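Local coordinates for putative uncharacterized protein (Actinomyces odontolyticus, PDB 3UP9) that probably serves as the membrane-attached lipoprotein that binds L-methionine for uptake, and holds selenomethionine in the cleft of its periplasmic-binding-protein fold, at residues Val6-Gly12 / Gly34-Val40; Thr50-Asp54 / Leu204-Gly208; Ala81-Ile85 / Glu220-His224; Ser99-Leu103 / Phe168-Val172; Gln179-Ile185 / Trp236-Ser240. All coordinates share one frame; numbering follows the deposited sequence. Where two conformers were deposited one is given.

Contact 1 of 5, residues Val6-Gly12 / Gly34-Val40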
# COMPACT_ATOMS: atom_id res chain seq x y z
N VAL A 6 -23.50 21.14 2.20
CA VAL A 6 -22.84 19.84 1.95
C VAL A 6 -21.39 20.18 1.48
O VAL A 6 -21.23 20.99 0.59
CB VAL A 6 -23.64 18.98 0.90
CG1 VAL A 6 -22.83 17.82 0.35
CG2 VAL A 6 -24.96 18.45 1.47
N VAL A 7 -20.33 19.63 2.09
CA VAL A 7 -18.95 19.90 1.64
C VAL A 7 -18.48 18.78 0.69
O VAL A 7 -18.68 17.60 0.95
CB VAL A 7 -17.95 20.05 2.85
CG1 VAL A 7 -16.47 20.09 2.38
CG2 VAL A 7 -18.30 21.29 3.67
N THR A 8 -17.83 19.14 -0.42
CA THR A 8 -17.35 18.14 -1.36
C THR A 8 -15.91 17.96 -1.11
O THR A 8 -15.23 18.95 -0.95
CB THR A 8 -17.53 18.57 -2.82
OG1 THR A 8 -18.90 18.46 -3.14
CG2 THR A 8 -16.75 17.67 -3.74
N LEU A 9 -15.44 16.71 -1.15
CA LEU A 9 -14.04 16.39 -0.87
C LEU A 9 -13.38 15.67 -2.03
O LEU A 9 -13.81 14.60 -2.35
CB LEU A 9 -13.91 15.48 0.35
CG LEU A 9 -14.19 15.94 1.75
CD1 LEU A 9 -14.01 14.74 2.69
CD2 LEU A 9 -13.21 17.01 2.14
N THR A 10 -12.31 16.22 -2.61
CA THR A 10 -11.56 15.52 -3.65
C THR A 10 -10.54 14.60 -2.92
O THR A 10 -9.66 15.08 -2.15
CB THR A 10 -10.97 16.52 -4.71
OG1 THR A 10 -11.99 17.46 -5.12
CG2 THR A 10 -10.49 15.79 -5.97
N VAL A 11 -10.69 13.29 -3.08
CA VAL A 11 -9.83 12.33 -2.44
C VAL A 11 -9.16 11.45 -3.50
O VAL A 11 -9.85 10.80 -4.30
CB VAL A 11 -10.61 11.40 -1.48
CG1 VAL A 11 -9.62 10.55 -0.71
CG2 VAL A 11 -11.50 12.18 -0.53
N GLY A 12 -7.81 11.42 -3.47
CA GLY A 12 -7.01 10.57 -4.33
C GLY A 12 -6.77 9.20 -3.74
O GLY A 12 -6.54 9.06 -2.55
N GLY A 34 -23.56 14.22 5.39
CA GLY A 34 -23.52 15.57 4.82
C GLY A 34 -22.27 15.90 4.00
O GLY A 34 -21.93 17.08 3.84
N ILE A 35 -21.57 14.88 3.49
CA ILE A 35 -20.44 15.08 2.54
C ILE A 35 -20.68 14.40 1.15
O ILE A 35 -21.49 13.51 1.00
CB ILE A 35 -19.06 14.64 3.13
CG1 ILE A 35 -18.99 13.13 3.32
CG2 ILE A 35 -18.72 15.42 4.43
CD1 ILE A 35 -17.71 12.65 3.96
N LYS A 36 -19.95 14.88 0.14
CA LYS A 36 -19.87 14.26 -1.17
C LYS A 36 -18.39 13.93 -1.45
O LYS A 36 -17.50 14.71 -1.13
CB LYS A 36 -20.42 15.20 -2.27
CG LYS A 36 -21.93 15.42 -2.27
CD LYS A 36 -22.38 16.30 -3.42
CE LYS A 36 -23.92 16.52 -3.42
NZ LYS A 36 -24.39 17.37 -4.55
N LEU A 37 -18.13 12.76 -2.02
CA LEU A 37 -16.78 12.43 -2.42
C LEU A 37 -16.54 12.56 -3.92
O LEU A 37 -17.29 12.07 -4.73
CB LEU A 37 -16.38 11.04 -1.94
CG LEU A 37 -16.43 10.71 -0.44
CD1 LEU A 37 -15.97 9.26 -0.28
CD2 LEU A 37 -15.59 11.70 0.35
N ASP A 38 -15.43 13.19 -4.27
CA ASP A 38 -14.92 13.23 -5.66
C ASP A 38 -13.67 12.34 -5.68
O ASP A 38 -12.61 12.79 -5.34
CB ASP A 38 -14.54 14.67 -6.06
CG ASP A 38 -15.74 15.52 -6.46
OD1 ASP A 38 -16.87 15.02 -6.38
OD2 ASP A 38 -15.54 16.71 -6.88
N ILE A 39 -13.82 11.07 -6.09
CA ILE A 39 -12.73 10.13 -6.04
C ILE A 39 -11.89 10.32 -7.29
O ILE A 39 -12.42 10.27 -8.38
CB ILE A 39 -13.21 8.65 -5.87
CG1 ILE A 39 -14.10 8.52 -4.61
CG2 ILE A 39 -12.02 7.71 -5.72
CD1 ILE A 39 -15.13 7.41 -4.65
N VAL A 40 -10.58 10.46 -7.10
CA VAL A 40 -9.59 10.51 -8.18
C VAL A 40 -8.64 9.33 -8.00
O VAL A 40 -8.03 9.14 -6.93
CB VAL A 40 -8.84 11.85 -8.24
CG1 VAL A 40 -7.86 11.83 -9.40
CG2 VAL A 40 -9.88 12.98 -8.36
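K36 lies across V6 and T8 on one face of two parallel strands. Its CB meets T8 OG1 at 3.7 Å; CG touches V6 CG1, also at 3.7 Å; CD lies between that methyl and T8 OG1; CE still grazes V6 CG1 before NZ runs on past the strand. A chi1 of -71° sets CG beside the backbone N, and the rest of the chain is extended, so the methylenes cross V6 at about a right angle. Further along this face D38 OD2 approaches T8 CG2 at 3.5 Å, and T10 CG2, in the conformer described, meets V40 CG2. The strands 7-13 and 35-41 are joined by helices 15-28 and 30-33, a beta-alpha-beta crossover of the binding-protein fold. K36 N donates to V7 O (3.1 Å), L9 N to K36 O, D38 N to L9 O (2.9 Å), V11 N to D38 O and V40 N to V11 O; V7 N to G34 O is weak. On the other face L37 CD2 sits 4.1 Å from L9 CB and 4.2 Å from V11 CG2. Helix 213-223 packs on V7, L9 and V11, while helix 15-28 packs on V11 and I39.

Contact 2 of 5, residues Thr50-Asp54 / Leu204-Gly208. With PG4 (tetraethylene glycol), chain D.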
# COMPACT_ATOMS: atom_id res chain seq x y z
N THR A 50 2.11 14.45 -3.91
CA THR A 50 2.37 15.70 -4.62
C THR A 50 1.05 16.49 -4.83
O THR A 50 0.96 17.67 -4.57
CB THR A 50 3.11 15.40 -5.98
OG1 THR A 50 4.41 14.89 -5.70
CG2 THR A 50 3.24 16.64 -6.85
N ALA A 51 0.02 15.82 -5.31
CA ALA A 51 -1.28 16.48 -5.51
C ALA A 51 -1.84 16.99 -4.18
O ALA A 51 -2.36 18.09 -4.18
CB ALA A 51 -2.31 15.53 -6.18
N LEU A 52 -1.77 16.21 -3.09
CA LEU A 52 -2.16 16.72 -1.73
C LEU A 52 -1.32 17.93 -1.36
O LEU A 52 -1.85 18.94 -0.95
CB LEU A 52 -2.05 15.66 -0.63
CG LEU A 52 -2.45 16.08 0.77
CD1 LEU A 52 -3.88 16.64 0.69
CD2 LEU A 52 -2.30 14.92 1.77
N ASN A 53 -0.01 17.85 -1.57
CA ASN A 53 0.86 18.97 -1.24
C ASN A 53 0.56 20.25 -2.01
O ASN A 53 0.60 21.34 -1.42
CB ASN A 53 2.36 18.68 -1.37
CG ASN A 53 3.20 19.59 -0.47
OD1 ASN A 53 2.71 19.94 0.60
ND2 ASN A 53 4.43 19.95 -0.87
N ASP A 54 0.31 20.12 -3.32
CA ASP A 54 0.24 21.26 -4.23
C ASP A 54 -1.15 21.87 -4.22
O ASP A 54 -1.41 22.80 -4.96
CB ASP A 54 0.53 20.81 -5.68
CG ASP A 54 1.95 20.29 -5.88
OD1 ASP A 54 2.83 20.44 -4.97
OD2 ASP A 54 2.17 19.68 -6.97
N LEU A 204 -5.91 7.59 5.97
CA LEU A 204 -6.39 8.81 5.29
C LEU A 204 -5.38 9.89 5.64
O LEU A 204 -4.98 9.98 6.81
CB LEU A 204 -7.81 9.23 5.79
CG LEU A 204 -8.43 10.43 5.07
CD1 LEU A 204 -8.93 10.09 3.68
CD2 LEU A 204 -9.59 10.96 5.89
N VAL A 205 -4.90 10.64 4.65
CA VAL A 205 -3.89 11.70 4.90
C VAL A 205 -4.45 12.96 4.30
O VAL A 205 -5.04 12.92 3.23
CB VAL A 205 -2.47 11.35 4.35
CG1 VAL A 205 -1.48 12.51 4.50
CG2 VAL A 205 -1.95 10.06 4.95
N TRP A 206 -4.28 14.06 5.01
CA TRP A 206 -4.64 15.39 4.54
C TRP A 206 -3.58 16.41 4.97
O TRP A 206 -2.65 16.12 5.73
CB TRP A 206 -6.06 15.73 5.03
CG TRP A 206 -6.18 15.86 6.53
CD1 TRP A 206 -6.05 17.02 7.29
CD2 TRP A 206 -6.39 14.78 7.52
NE1 TRP A 206 -6.15 16.75 8.61
CE2 TRP A 206 -6.37 15.43 8.83
CE3 TRP A 206 -6.56 13.38 7.46
CZ2 TRP A 206 -6.55 14.71 10.02
CZ3 TRP A 206 -6.73 12.67 8.65
CH2 TRP A 206 -6.72 13.33 9.91
N LYS A 207 -3.70 17.64 4.48
CA LYS A 207 -2.68 18.65 4.73
C LYS A 207 -3.08 19.40 6.00
O LYS A 207 -4.26 19.71 6.18
CB LYS A 207 -2.58 19.60 3.53
CG LYS A 207 -1.28 20.37 3.42
CD LYS A 207 -1.16 20.92 2.01
CE LYS A 207 -0.42 22.25 1.97
NZ LYS A 207 0.98 22.04 1.53
N GLY A 208 -2.10 19.68 6.87
CA GLY A 208 -2.34 20.31 8.17
C GLY A 208 -3.19 21.57 8.16
O GLY A 208 -4.01 21.80 9.08
O1 PG4 D . 3.71 20.74 2.98
C1 PG4 D . 4.61 21.87 3.07
C2 PG4 D . 5.72 21.92 2.01
O2 PG4 D . 6.51 20.73 1.83
C3 PG4 D . 7.63 20.87 0.94
C4 PG4 D . 7.60 19.84 -0.19
O3 PG4 D . 7.67 20.44 -1.50
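The amine of K207 is gripped by two oxygens of one residue, N53. NZ donates to the backbone N53 O at 3.1 Å, in the carbonyl plane and on a lone pair, and to the side-chain N53 OD1 at 2.9 Å, where it stands above the amide plane, 43° out of it. In the lysine, chi1 (-159°) and chi2 lay CD 3.6 Å from L52 O; the bends at chi3 and chi4 then turn NZ onto the two N53 oxygens. N53 bends back in turn: its CB points away from the strand, but CG lies anti to the backbone N (chi1 -154°) and returns OD1 to the amine. These bonds tie the C-terminal turn of helix 46-53 to the end of strand 201-207, in the sheet of the lobe that also contains strands 7-13 and 35-41 of this binding-protein fold. The apolar part of the contact is made by L52, whose CB points toward the strand. Its CD2 meets V205 CG1 at 3.7 Å and W206 CA at the same distance, while CD1 lies over the backbone at K207 N, 3.9 Å away. F79 of the neighbouring strand packs on both L52 and V205. A tetraethylene glycol, probably from the crystallisation liquor, completes the polar cluster. Its O1 donates to N53 OD1 at 2.7 Å, so that this oxygen receives both the glycol and the lysine; K207 NZ to the same O1 is weak, as is N53 ND2 to O2. The glycol is also bonded to the backbone N of N78.

Contact 3 of 5, residues Ala81-Ile85 / Glu220-His224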
# COMPACT_ATOMS: atom_id res chain seq x y z
N ALA A 81 -2.44 12.42 9.53
CA ALA A 81 -3.00 11.11 9.23
C ALA A 81 -4.00 10.62 10.30
O ALA A 81 -3.93 10.95 11.51
CB ALA A 81 -1.93 10.07 9.02
N GLY A 82 -4.90 9.81 9.79
CA GLY A 82 -5.90 9.13 10.56
C GLY A 82 -5.45 7.79 11.03
O GLY A 82 -4.30 7.40 10.82
N GLU A 83 -6.38 7.11 11.71
CA GLU A 83 -6.21 5.76 12.21
C GLU A 83 -6.11 4.73 11.08
O GLU A 83 -6.72 4.87 10.05
CB GLU A 83 -7.42 5.37 13.02
CG GLU A 83 -7.58 6.03 14.36
CD GLU A 83 -8.82 5.54 15.10
OE1 GLU A 83 -8.85 4.32 15.42
OE2 GLU A 83 -9.74 6.38 15.35
N GLY A 84 -5.41 3.64 11.32
CA GLY A 84 -5.34 2.51 10.41
C GLY A 84 -6.71 2.05 9.98
O GLY A 84 -7.62 1.83 10.79
N ILE A 85 -6.87 1.96 8.69
CA ILE A 85 -8.09 1.41 8.12
C ILE A 85 -7.95 -0.08 7.78
O ILE A 85 -8.77 -0.88 8.20
CB ILE A 85 -8.54 2.24 6.90
CG1 ILE A 85 -8.78 3.67 7.42
CG2 ILE A 85 -9.81 1.62 6.19
CD1 ILE A 85 -8.53 4.68 6.33
N GLU A 220 -13.07 10.36 7.81
CA GLU A 220 -12.34 9.50 8.75
C GLU A 220 -13.30 8.59 9.59
O GLU A 220 -13.09 7.38 9.68
CB GLU A 220 -11.43 10.35 9.66
CG GLU A 220 -10.75 9.60 10.82
CD GLU A 220 -9.74 8.54 10.36
OE1 GLU A 220 -9.33 8.54 9.16
OE2 GLU A 220 -9.33 7.73 11.21
N LYS A 221 -14.34 9.17 10.18
CA LYS A 221 -15.30 8.40 10.97
C LYS A 221 -15.99 7.32 10.09
O LYS A 221 -16.04 6.15 10.48
CB LYS A 221 -16.26 9.35 11.69
CG LYS A 221 -17.43 8.68 12.37
CD LYS A 221 -17.83 9.33 13.68
CE LYS A 221 -18.80 8.40 14.45
NZ LYS A 221 -18.47 8.20 15.90
N LEU A 222 -16.38 7.67 8.85
CA LEU A 222 -17.01 6.70 7.93
C LEU A 222 -16.06 5.52 7.53
O LEU A 222 -16.46 4.34 7.52
CB LEU A 222 -17.61 7.41 6.69
CG LEU A 222 -18.70 8.47 6.90
CD1 LEU A 222 -19.09 9.06 5.56
CD2 LEU A 222 -19.91 7.95 7.68
N LEU A 223 -14.79 5.84 7.26
CA LEU A 223 -13.75 4.84 6.95
C LEU A 223 -13.45 3.85 8.09
O LEU A 223 -12.91 2.79 7.83
CB LEU A 223 -12.45 5.53 6.53
CG LEU A 223 -12.25 5.93 5.07
CD1 LEU A 223 -11.10 6.93 5.00
CD2 LEU A 223 -11.98 4.72 4.21
N HIS A 224 -13.76 4.23 9.33
CA HIS A 224 -13.58 3.36 10.51
C HIS A 224 -14.86 2.94 11.10
O HIS A 224 -14.94 2.63 12.24
CB HIS A 224 -12.77 4.02 11.58
CG HIS A 224 -11.38 4.20 11.19
ND1 HIS A 224 -11.01 5.19 10.40
CD2 HIS A 224 -10.26 3.45 11.46
CE1 HIS A 224 -9.71 5.10 10.15
NE2 HIS A 224 -9.24 4.05 10.82
O HOH W 1 -7.28 7.00 8.37
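E83 N donates to E220 OE2 at 3.1 Å, meeting the carboxylate from above its plane, 38° out of it. The glutamate chain sets off opposite its own backbone N (chi1 172°) and bends at chi2, which turns its carboxylate over the G82-E83 backbone. A water extends this link, donating to E220 OE1 at 2.7 Å and to E83 O. The imidazole of H224, one of two deposited conformers, provides a second polar group: in the one described NE2 lies 2.8 Å from E83 O and 2.7 Å from G84 O, both near the ring plane at its edge, but each bond is weak because the N-H points squarely at neither. At the other side of the ring ND1 donates to E220 O at 3.1 Å, almost straight (168°) and close to the ring plane, which would hold the rotation of the imidazole in this conformer. H224 is the first residue past helix 213-223, and the loop joins strands 79-81 and 86-87. The contact thus binds the C-terminal end of a covering helix to the connection between two strands that pair with 201-207 in this lobe of the binding-protein fold. The apolar contact comes from I85, whose CD1 packs on L223 CD1 at 3.7 Å. F61 of strand 59-64 touches both I85 and L223, while the ring of F245 meets that of H224.

Contact 4 of 5, residues Ser99-Leu103 / Phe168-Val172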
# COMPACT_ATOMS: atom_id res chain seq x y z
N SER A 99 7.79 -21.86 -5.28
CA SER A 99 8.59 -21.85 -4.03
C SER A 99 9.78 -20.94 -4.20
O SER A 99 10.47 -20.99 -5.21
CB SER A 99 9.12 -23.25 -3.67
OG SER A 99 10.02 -23.19 -2.56
N LEU A 100 10.04 -20.11 -3.19
CA LEU A 100 11.26 -19.30 -3.13
C LEU A 100 12.55 -20.15 -3.08
O LEU A 100 13.61 -19.70 -3.48
CB LEU A 100 11.16 -18.31 -1.96
CG LEU A 100 12.10 -17.11 -1.86
CD1 LEU A 100 12.08 -16.36 -3.19
CD2 LEU A 100 11.66 -16.23 -0.69
N ASP A 101 12.48 -21.39 -2.63
CA ASP A 101 13.65 -22.28 -2.64
C ASP A 101 14.15 -22.68 -4.03
O ASP A 101 15.21 -23.25 -4.14
CB ASP A 101 13.33 -23.57 -1.90
CG ASP A 101 13.19 -23.37 -0.39
OD1 ASP A 101 13.60 -22.31 0.19
OD2 ASP A 101 12.66 -24.32 0.22
N GLU A 102 13.37 -22.38 -5.06
CA GLU A 102 13.71 -22.70 -6.41
C GLU A 102 14.36 -21.52 -7.12
O GLU A 102 14.59 -21.58 -8.30
CB GLU A 102 12.45 -23.21 -7.11
CG GLU A 102 11.92 -24.50 -6.46
CD GLU A 102 12.97 -25.62 -6.39
OE1 GLU A 102 13.56 -25.95 -7.43
OE2 GLU A 102 13.20 -26.21 -5.31
N LEU A 103 14.65 -20.46 -6.39
CA LEU A 103 15.42 -19.34 -6.88
C LEU A 103 16.69 -19.89 -7.53
O LEU A 103 17.54 -20.47 -6.85
CB LEU A 103 15.78 -18.35 -5.75
CG LEU A 103 16.58 -17.07 -6.08
CD1 LEU A 103 15.90 -16.19 -7.16
CD2 LEU A 103 16.88 -16.27 -4.80
N PHE A 168 11.49 -11.72 -14.55
CA PHE A 168 12.24 -12.13 -13.39
C PHE A 168 11.62 -13.41 -12.73
O PHE A 168 10.44 -13.73 -12.86
CB PHE A 168 12.29 -10.96 -12.36
CG PHE A 168 12.81 -9.63 -12.91
CD1 PHE A 168 13.89 -9.58 -13.79
CD2 PHE A 168 12.25 -8.44 -12.49
CE1 PHE A 168 14.36 -8.36 -14.28
CE2 PHE A 168 12.71 -7.21 -12.97
CZ PHE A 168 13.77 -7.16 -13.86
N ASP A 169 12.44 -14.12 -11.97
CA ASP A 169 12.02 -15.33 -11.26
C ASP A 169 10.91 -15.05 -10.20
O ASP A 169 9.99 -15.84 -10.04
CB ASP A 169 13.26 -15.99 -10.63
CG ASP A 169 14.23 -16.58 -11.69
OD1 ASP A 169 13.87 -17.62 -12.30
OD2 ASP A 169 15.35 -16.04 -11.86
N TYR A 170 11.01 -13.91 -9.53
CA TYR A 170 10.07 -13.51 -8.48
C TYR A 170 9.97 -12.02 -8.51
O TYR A 170 10.85 -11.36 -9.04
CB TYR A 170 10.56 -13.90 -7.05
CG TYR A 170 10.89 -15.36 -6.91
CD1 TYR A 170 12.13 -15.83 -7.31
CD2 TYR A 170 9.98 -16.25 -6.47
CE1 TYR A 170 12.42 -17.18 -7.27
CE2 TYR A 170 10.27 -17.59 -6.40
CZ TYR A 170 11.50 -18.07 -6.81
OH TYR A 170 11.83 -19.43 -6.72
N ALA A 171 8.92 -11.48 -7.89
CA ALA A 171 8.90 -10.02 -7.60
C ALA A 171 8.18 -9.81 -6.28
O ALA A 171 7.25 -10.56 -5.99
CB ALA A 171 8.21 -9.25 -8.72
N VAL A 172 8.61 -8.84 -5.46
CA VAL A 172 7.88 -8.48 -4.22
C VAL A 172 6.89 -7.37 -4.55
O VAL A 172 7.28 -6.35 -5.09
CB VAL A 172 8.82 -8.10 -3.05
CG1 VAL A 172 8.02 -7.98 -1.74
CG2 VAL A 172 9.96 -9.15 -2.92
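In the second sheet of the binding-protein fold, strand 170-173 lies between strands 107-112 and 91-93, and the loop that joins those two neighbours passes the start of this strand through the short 3-10 segment 100-102. Y170, the first residue of the strand, reaches into this turn: its ring extends so that the hydroxyl meets the backbone just before the 3-10 segment. There Y170 OH donates to S99 O at 2.6 Å, tilted 21° from the carbonyl plane. The same oxygen also accepts E102 N within the turn, so it is held by two donors. L103 N lies close to the hydroxyl, but the angle is too poor for a bond; this amide instead donates to L100 O. S99 OG accepts D101 N, an ST turn at the beginning of the 3-10 segment. Two leucines pack on the ring. L103 CD1 comes in obliquely and meets Y170 CE1 at 3.6 Å, with its CB also near that carbon. The imidazole of H97 meets the tyrosine ring as well, and its NE2 is bonded to D169 OD1, while D169 OD2 takes the backbone N of T108. L100 instead lies over a face of the tyrosine: its CD1 makes a CH-pi contact 3.8 Å from the centroid of the Y170 ring, only 7° off the ring normal.

Contact 5 of 5, residues Gln179-Ile185 / Trp236-Ser240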
# COMPACT_ATOMS: atom_id res chain seq x y z
N GLN A 179 -3.48 -6.39 -6.81
CA GLN A 179 -4.90 -6.27 -7.12
C GLN A 179 -5.10 -5.85 -8.57
O GLN A 179 -5.88 -6.48 -9.28
CB GLN A 179 -5.59 -5.27 -6.20
CG GLN A 179 -5.79 -5.69 -4.73
CD GLN A 179 -7.05 -6.50 -4.51
OE1 GLN A 179 -8.16 -6.00 -4.67
NE2 GLN A 179 -6.87 -7.79 -4.20
N GLU A 180 -4.42 -4.79 -9.00
CA GLU A 180 -4.46 -4.34 -10.38
C GLU A 180 -4.11 -5.49 -11.31
O GLU A 180 -4.73 -5.60 -12.32
CB GLU A 180 -3.48 -3.20 -10.63
CG GLU A 180 -3.98 -1.80 -10.29
CD GLU A 180 -5.30 -1.52 -10.95
OE1 GLU A 180 -5.35 -1.46 -12.21
OE2 GLU A 180 -6.29 -1.43 -10.19
N GLY A 181 -3.14 -6.34 -10.96
CA GLY A 181 -2.72 -7.46 -11.81
C GLY A 181 -3.53 -8.76 -11.79
O GLY A 181 -3.08 -9.79 -12.34
N GLY A 182 -4.71 -8.73 -11.16
CA GLY A 182 -5.57 -9.91 -11.08
C GLY A 182 -5.04 -10.93 -10.07
O GLY A 182 -5.36 -12.09 -10.13
N LYS A 183 -4.22 -10.51 -9.15
CA LYS A 183 -3.62 -11.45 -8.22
C LYS A 183 -4.21 -11.31 -6.80
O LYS A 183 -4.73 -10.27 -6.43
CB LYS A 183 -2.10 -11.26 -8.25
CG LYS A 183 -1.59 -11.47 -9.67
CD LYS A 183 -0.08 -11.57 -9.72
CE LYS A 183 0.37 -11.85 -11.14
NZ LYS A 183 -0.68 -12.59 -11.86
N THR A 184 -4.18 -12.38 -6.03
CA THR A 184 -4.63 -12.33 -4.66
C THR A 184 -3.58 -13.01 -3.75
O THR A 184 -2.74 -13.74 -4.22
CB THR A 184 -6.01 -13.03 -4.55
OG1 THR A 184 -5.80 -14.45 -4.68
CG2 THR A 184 -7.05 -12.53 -5.63
N ILE A 185 -3.66 -12.80 -2.45
CA ILE A 185 -2.77 -13.46 -1.49
C ILE A 185 -3.05 -14.94 -1.46
O ILE A 185 -2.18 -15.77 -1.62
CB ILE A 185 -2.86 -12.80 -0.09
CG1 ILE A 185 -2.06 -11.50 -0.11
CG2 ILE A 185 -2.37 -13.72 1.04
CD1 ILE A 185 -0.54 -11.64 -0.26
N TRP A 236 -13.21 -8.77 0.17
CA TRP A 236 -11.93 -9.51 0.21
C TRP A 236 -11.95 -10.54 1.28
O TRP A 236 -11.79 -10.21 2.44
CB TRP A 236 -10.78 -8.55 0.50
CG TRP A 236 -10.60 -7.57 -0.63
CD1 TRP A 236 -9.90 -7.76 -1.82
CD2 TRP A 236 -11.11 -6.17 -0.69
NE1 TRP A 236 -9.99 -6.64 -2.60
CE2 TRP A 236 -10.71 -5.67 -1.99
CE3 TRP A 236 -11.88 -5.34 0.17
CZ2 TRP A 236 -11.05 -4.37 -2.41
CZ3 TRP A 236 -12.23 -4.04 -0.27
CH2 TRP A 236 -11.81 -3.57 -1.52
N SER A 237 -12.18 -11.80 0.93
CA SER A 237 -12.01 -12.91 1.90
C SER A 237 -10.85 -13.78 1.47
O SER A 237 -10.74 -14.84 1.94
CB SER A 237 -13.27 -13.77 1.94
OG SER A 237 -13.80 -13.93 0.64
N ASP A 238 -10.00 -13.30 0.57
CA ASP A 238 -8.85 -14.02 -0.01
C ASP A 238 -7.59 -13.61 0.68
O ASP A 238 -6.52 -13.77 0.11
CB ASP A 238 -8.69 -13.66 -1.49
CG ASP A 238 -8.57 -12.10 -1.75
OD1 ASP A 238 -8.22 -11.31 -0.84
OD2 ASP A 238 -8.82 -11.66 -2.90
N GLY A 239 -7.72 -13.00 1.87
CA GLY A 239 -6.59 -12.51 2.67
C GLY A 239 -5.80 -11.31 2.18
O GLY A 239 -4.80 -10.94 2.81
N SER A 240 -6.22 -10.67 1.07
CA SER A 240 -5.43 -9.56 0.48
C SER A 240 -5.61 -8.19 1.13
O SER A 240 -4.73 -7.30 1.02
CB SER A 240 -5.71 -9.41 -1.04
OG SER A 240 -5.68 -10.67 -1.66
O HOH W 2 -8.99 -9.52 -4.52
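A bend at chi2 (-85°) turns the amide of Q179 from the last turn of helix 175-180 toward W236, whose indole presents NE1 to it. The contact joins two helix ends: G182 is the C-prime residue of the Schellman motif closing helix 175-180, and W236 is the first residue after helix 226-235. W236 NE1 donates to Q179 OE1 at 2.8 Å. The amide and indole planes are 61° apart, and the donor stands above the amide plane rather than on a lone pair. S16 OG of helix 15-28 also bonds Q179 OE1. On the other branch of the amide, Q179 NE2 donates to a water at 2.8 Å, and that water donates to D238 OD2, bridging the two segments. The aspartate orders its own loop: D238 OD1 accepts S240 N in an Asx turn and also S240 OG at 2.7 Å, both arriving from the same face of the carboxylate. OD2 of this residue lies 3.4 Å from T184 CG2. T184 itself is the N-cap of helix 185-188, its OG1 capping G187 N. I185 packs against the loop backbone, its CB 3.8 Å from D238 O and its CG1 beside S240 CA. The serine hydroxyl donates to D238 OD1 and at the same time accepts the first amide of that helix: I185 N donates to S240 OG at 3.0 Å, close to straight at 170°.

Contacts 1, 2 and 3 share one lobe: contacts 1 and 2 reach the same sheet, with centres about 14 Å apart. Contact 3 touches both, through I35 CD1 on L222 CD1 (4.2 Å) from contact 1 and a probable hydrogen bond of G82 N to L204 O (3.0 Å) from contact 2. Contact 4 lies in the other sheet, its centre about 41 Å from that of contact 1. Contact 5 is about 19 Å from contact 4 and 22 Å from contact 3, centre to centre. The bound selenomethionine is about 8 Å from the Q179 side chain, 9 Å from that of V205 and 10 Å from that of I85; none of these residues belongs to its pocket.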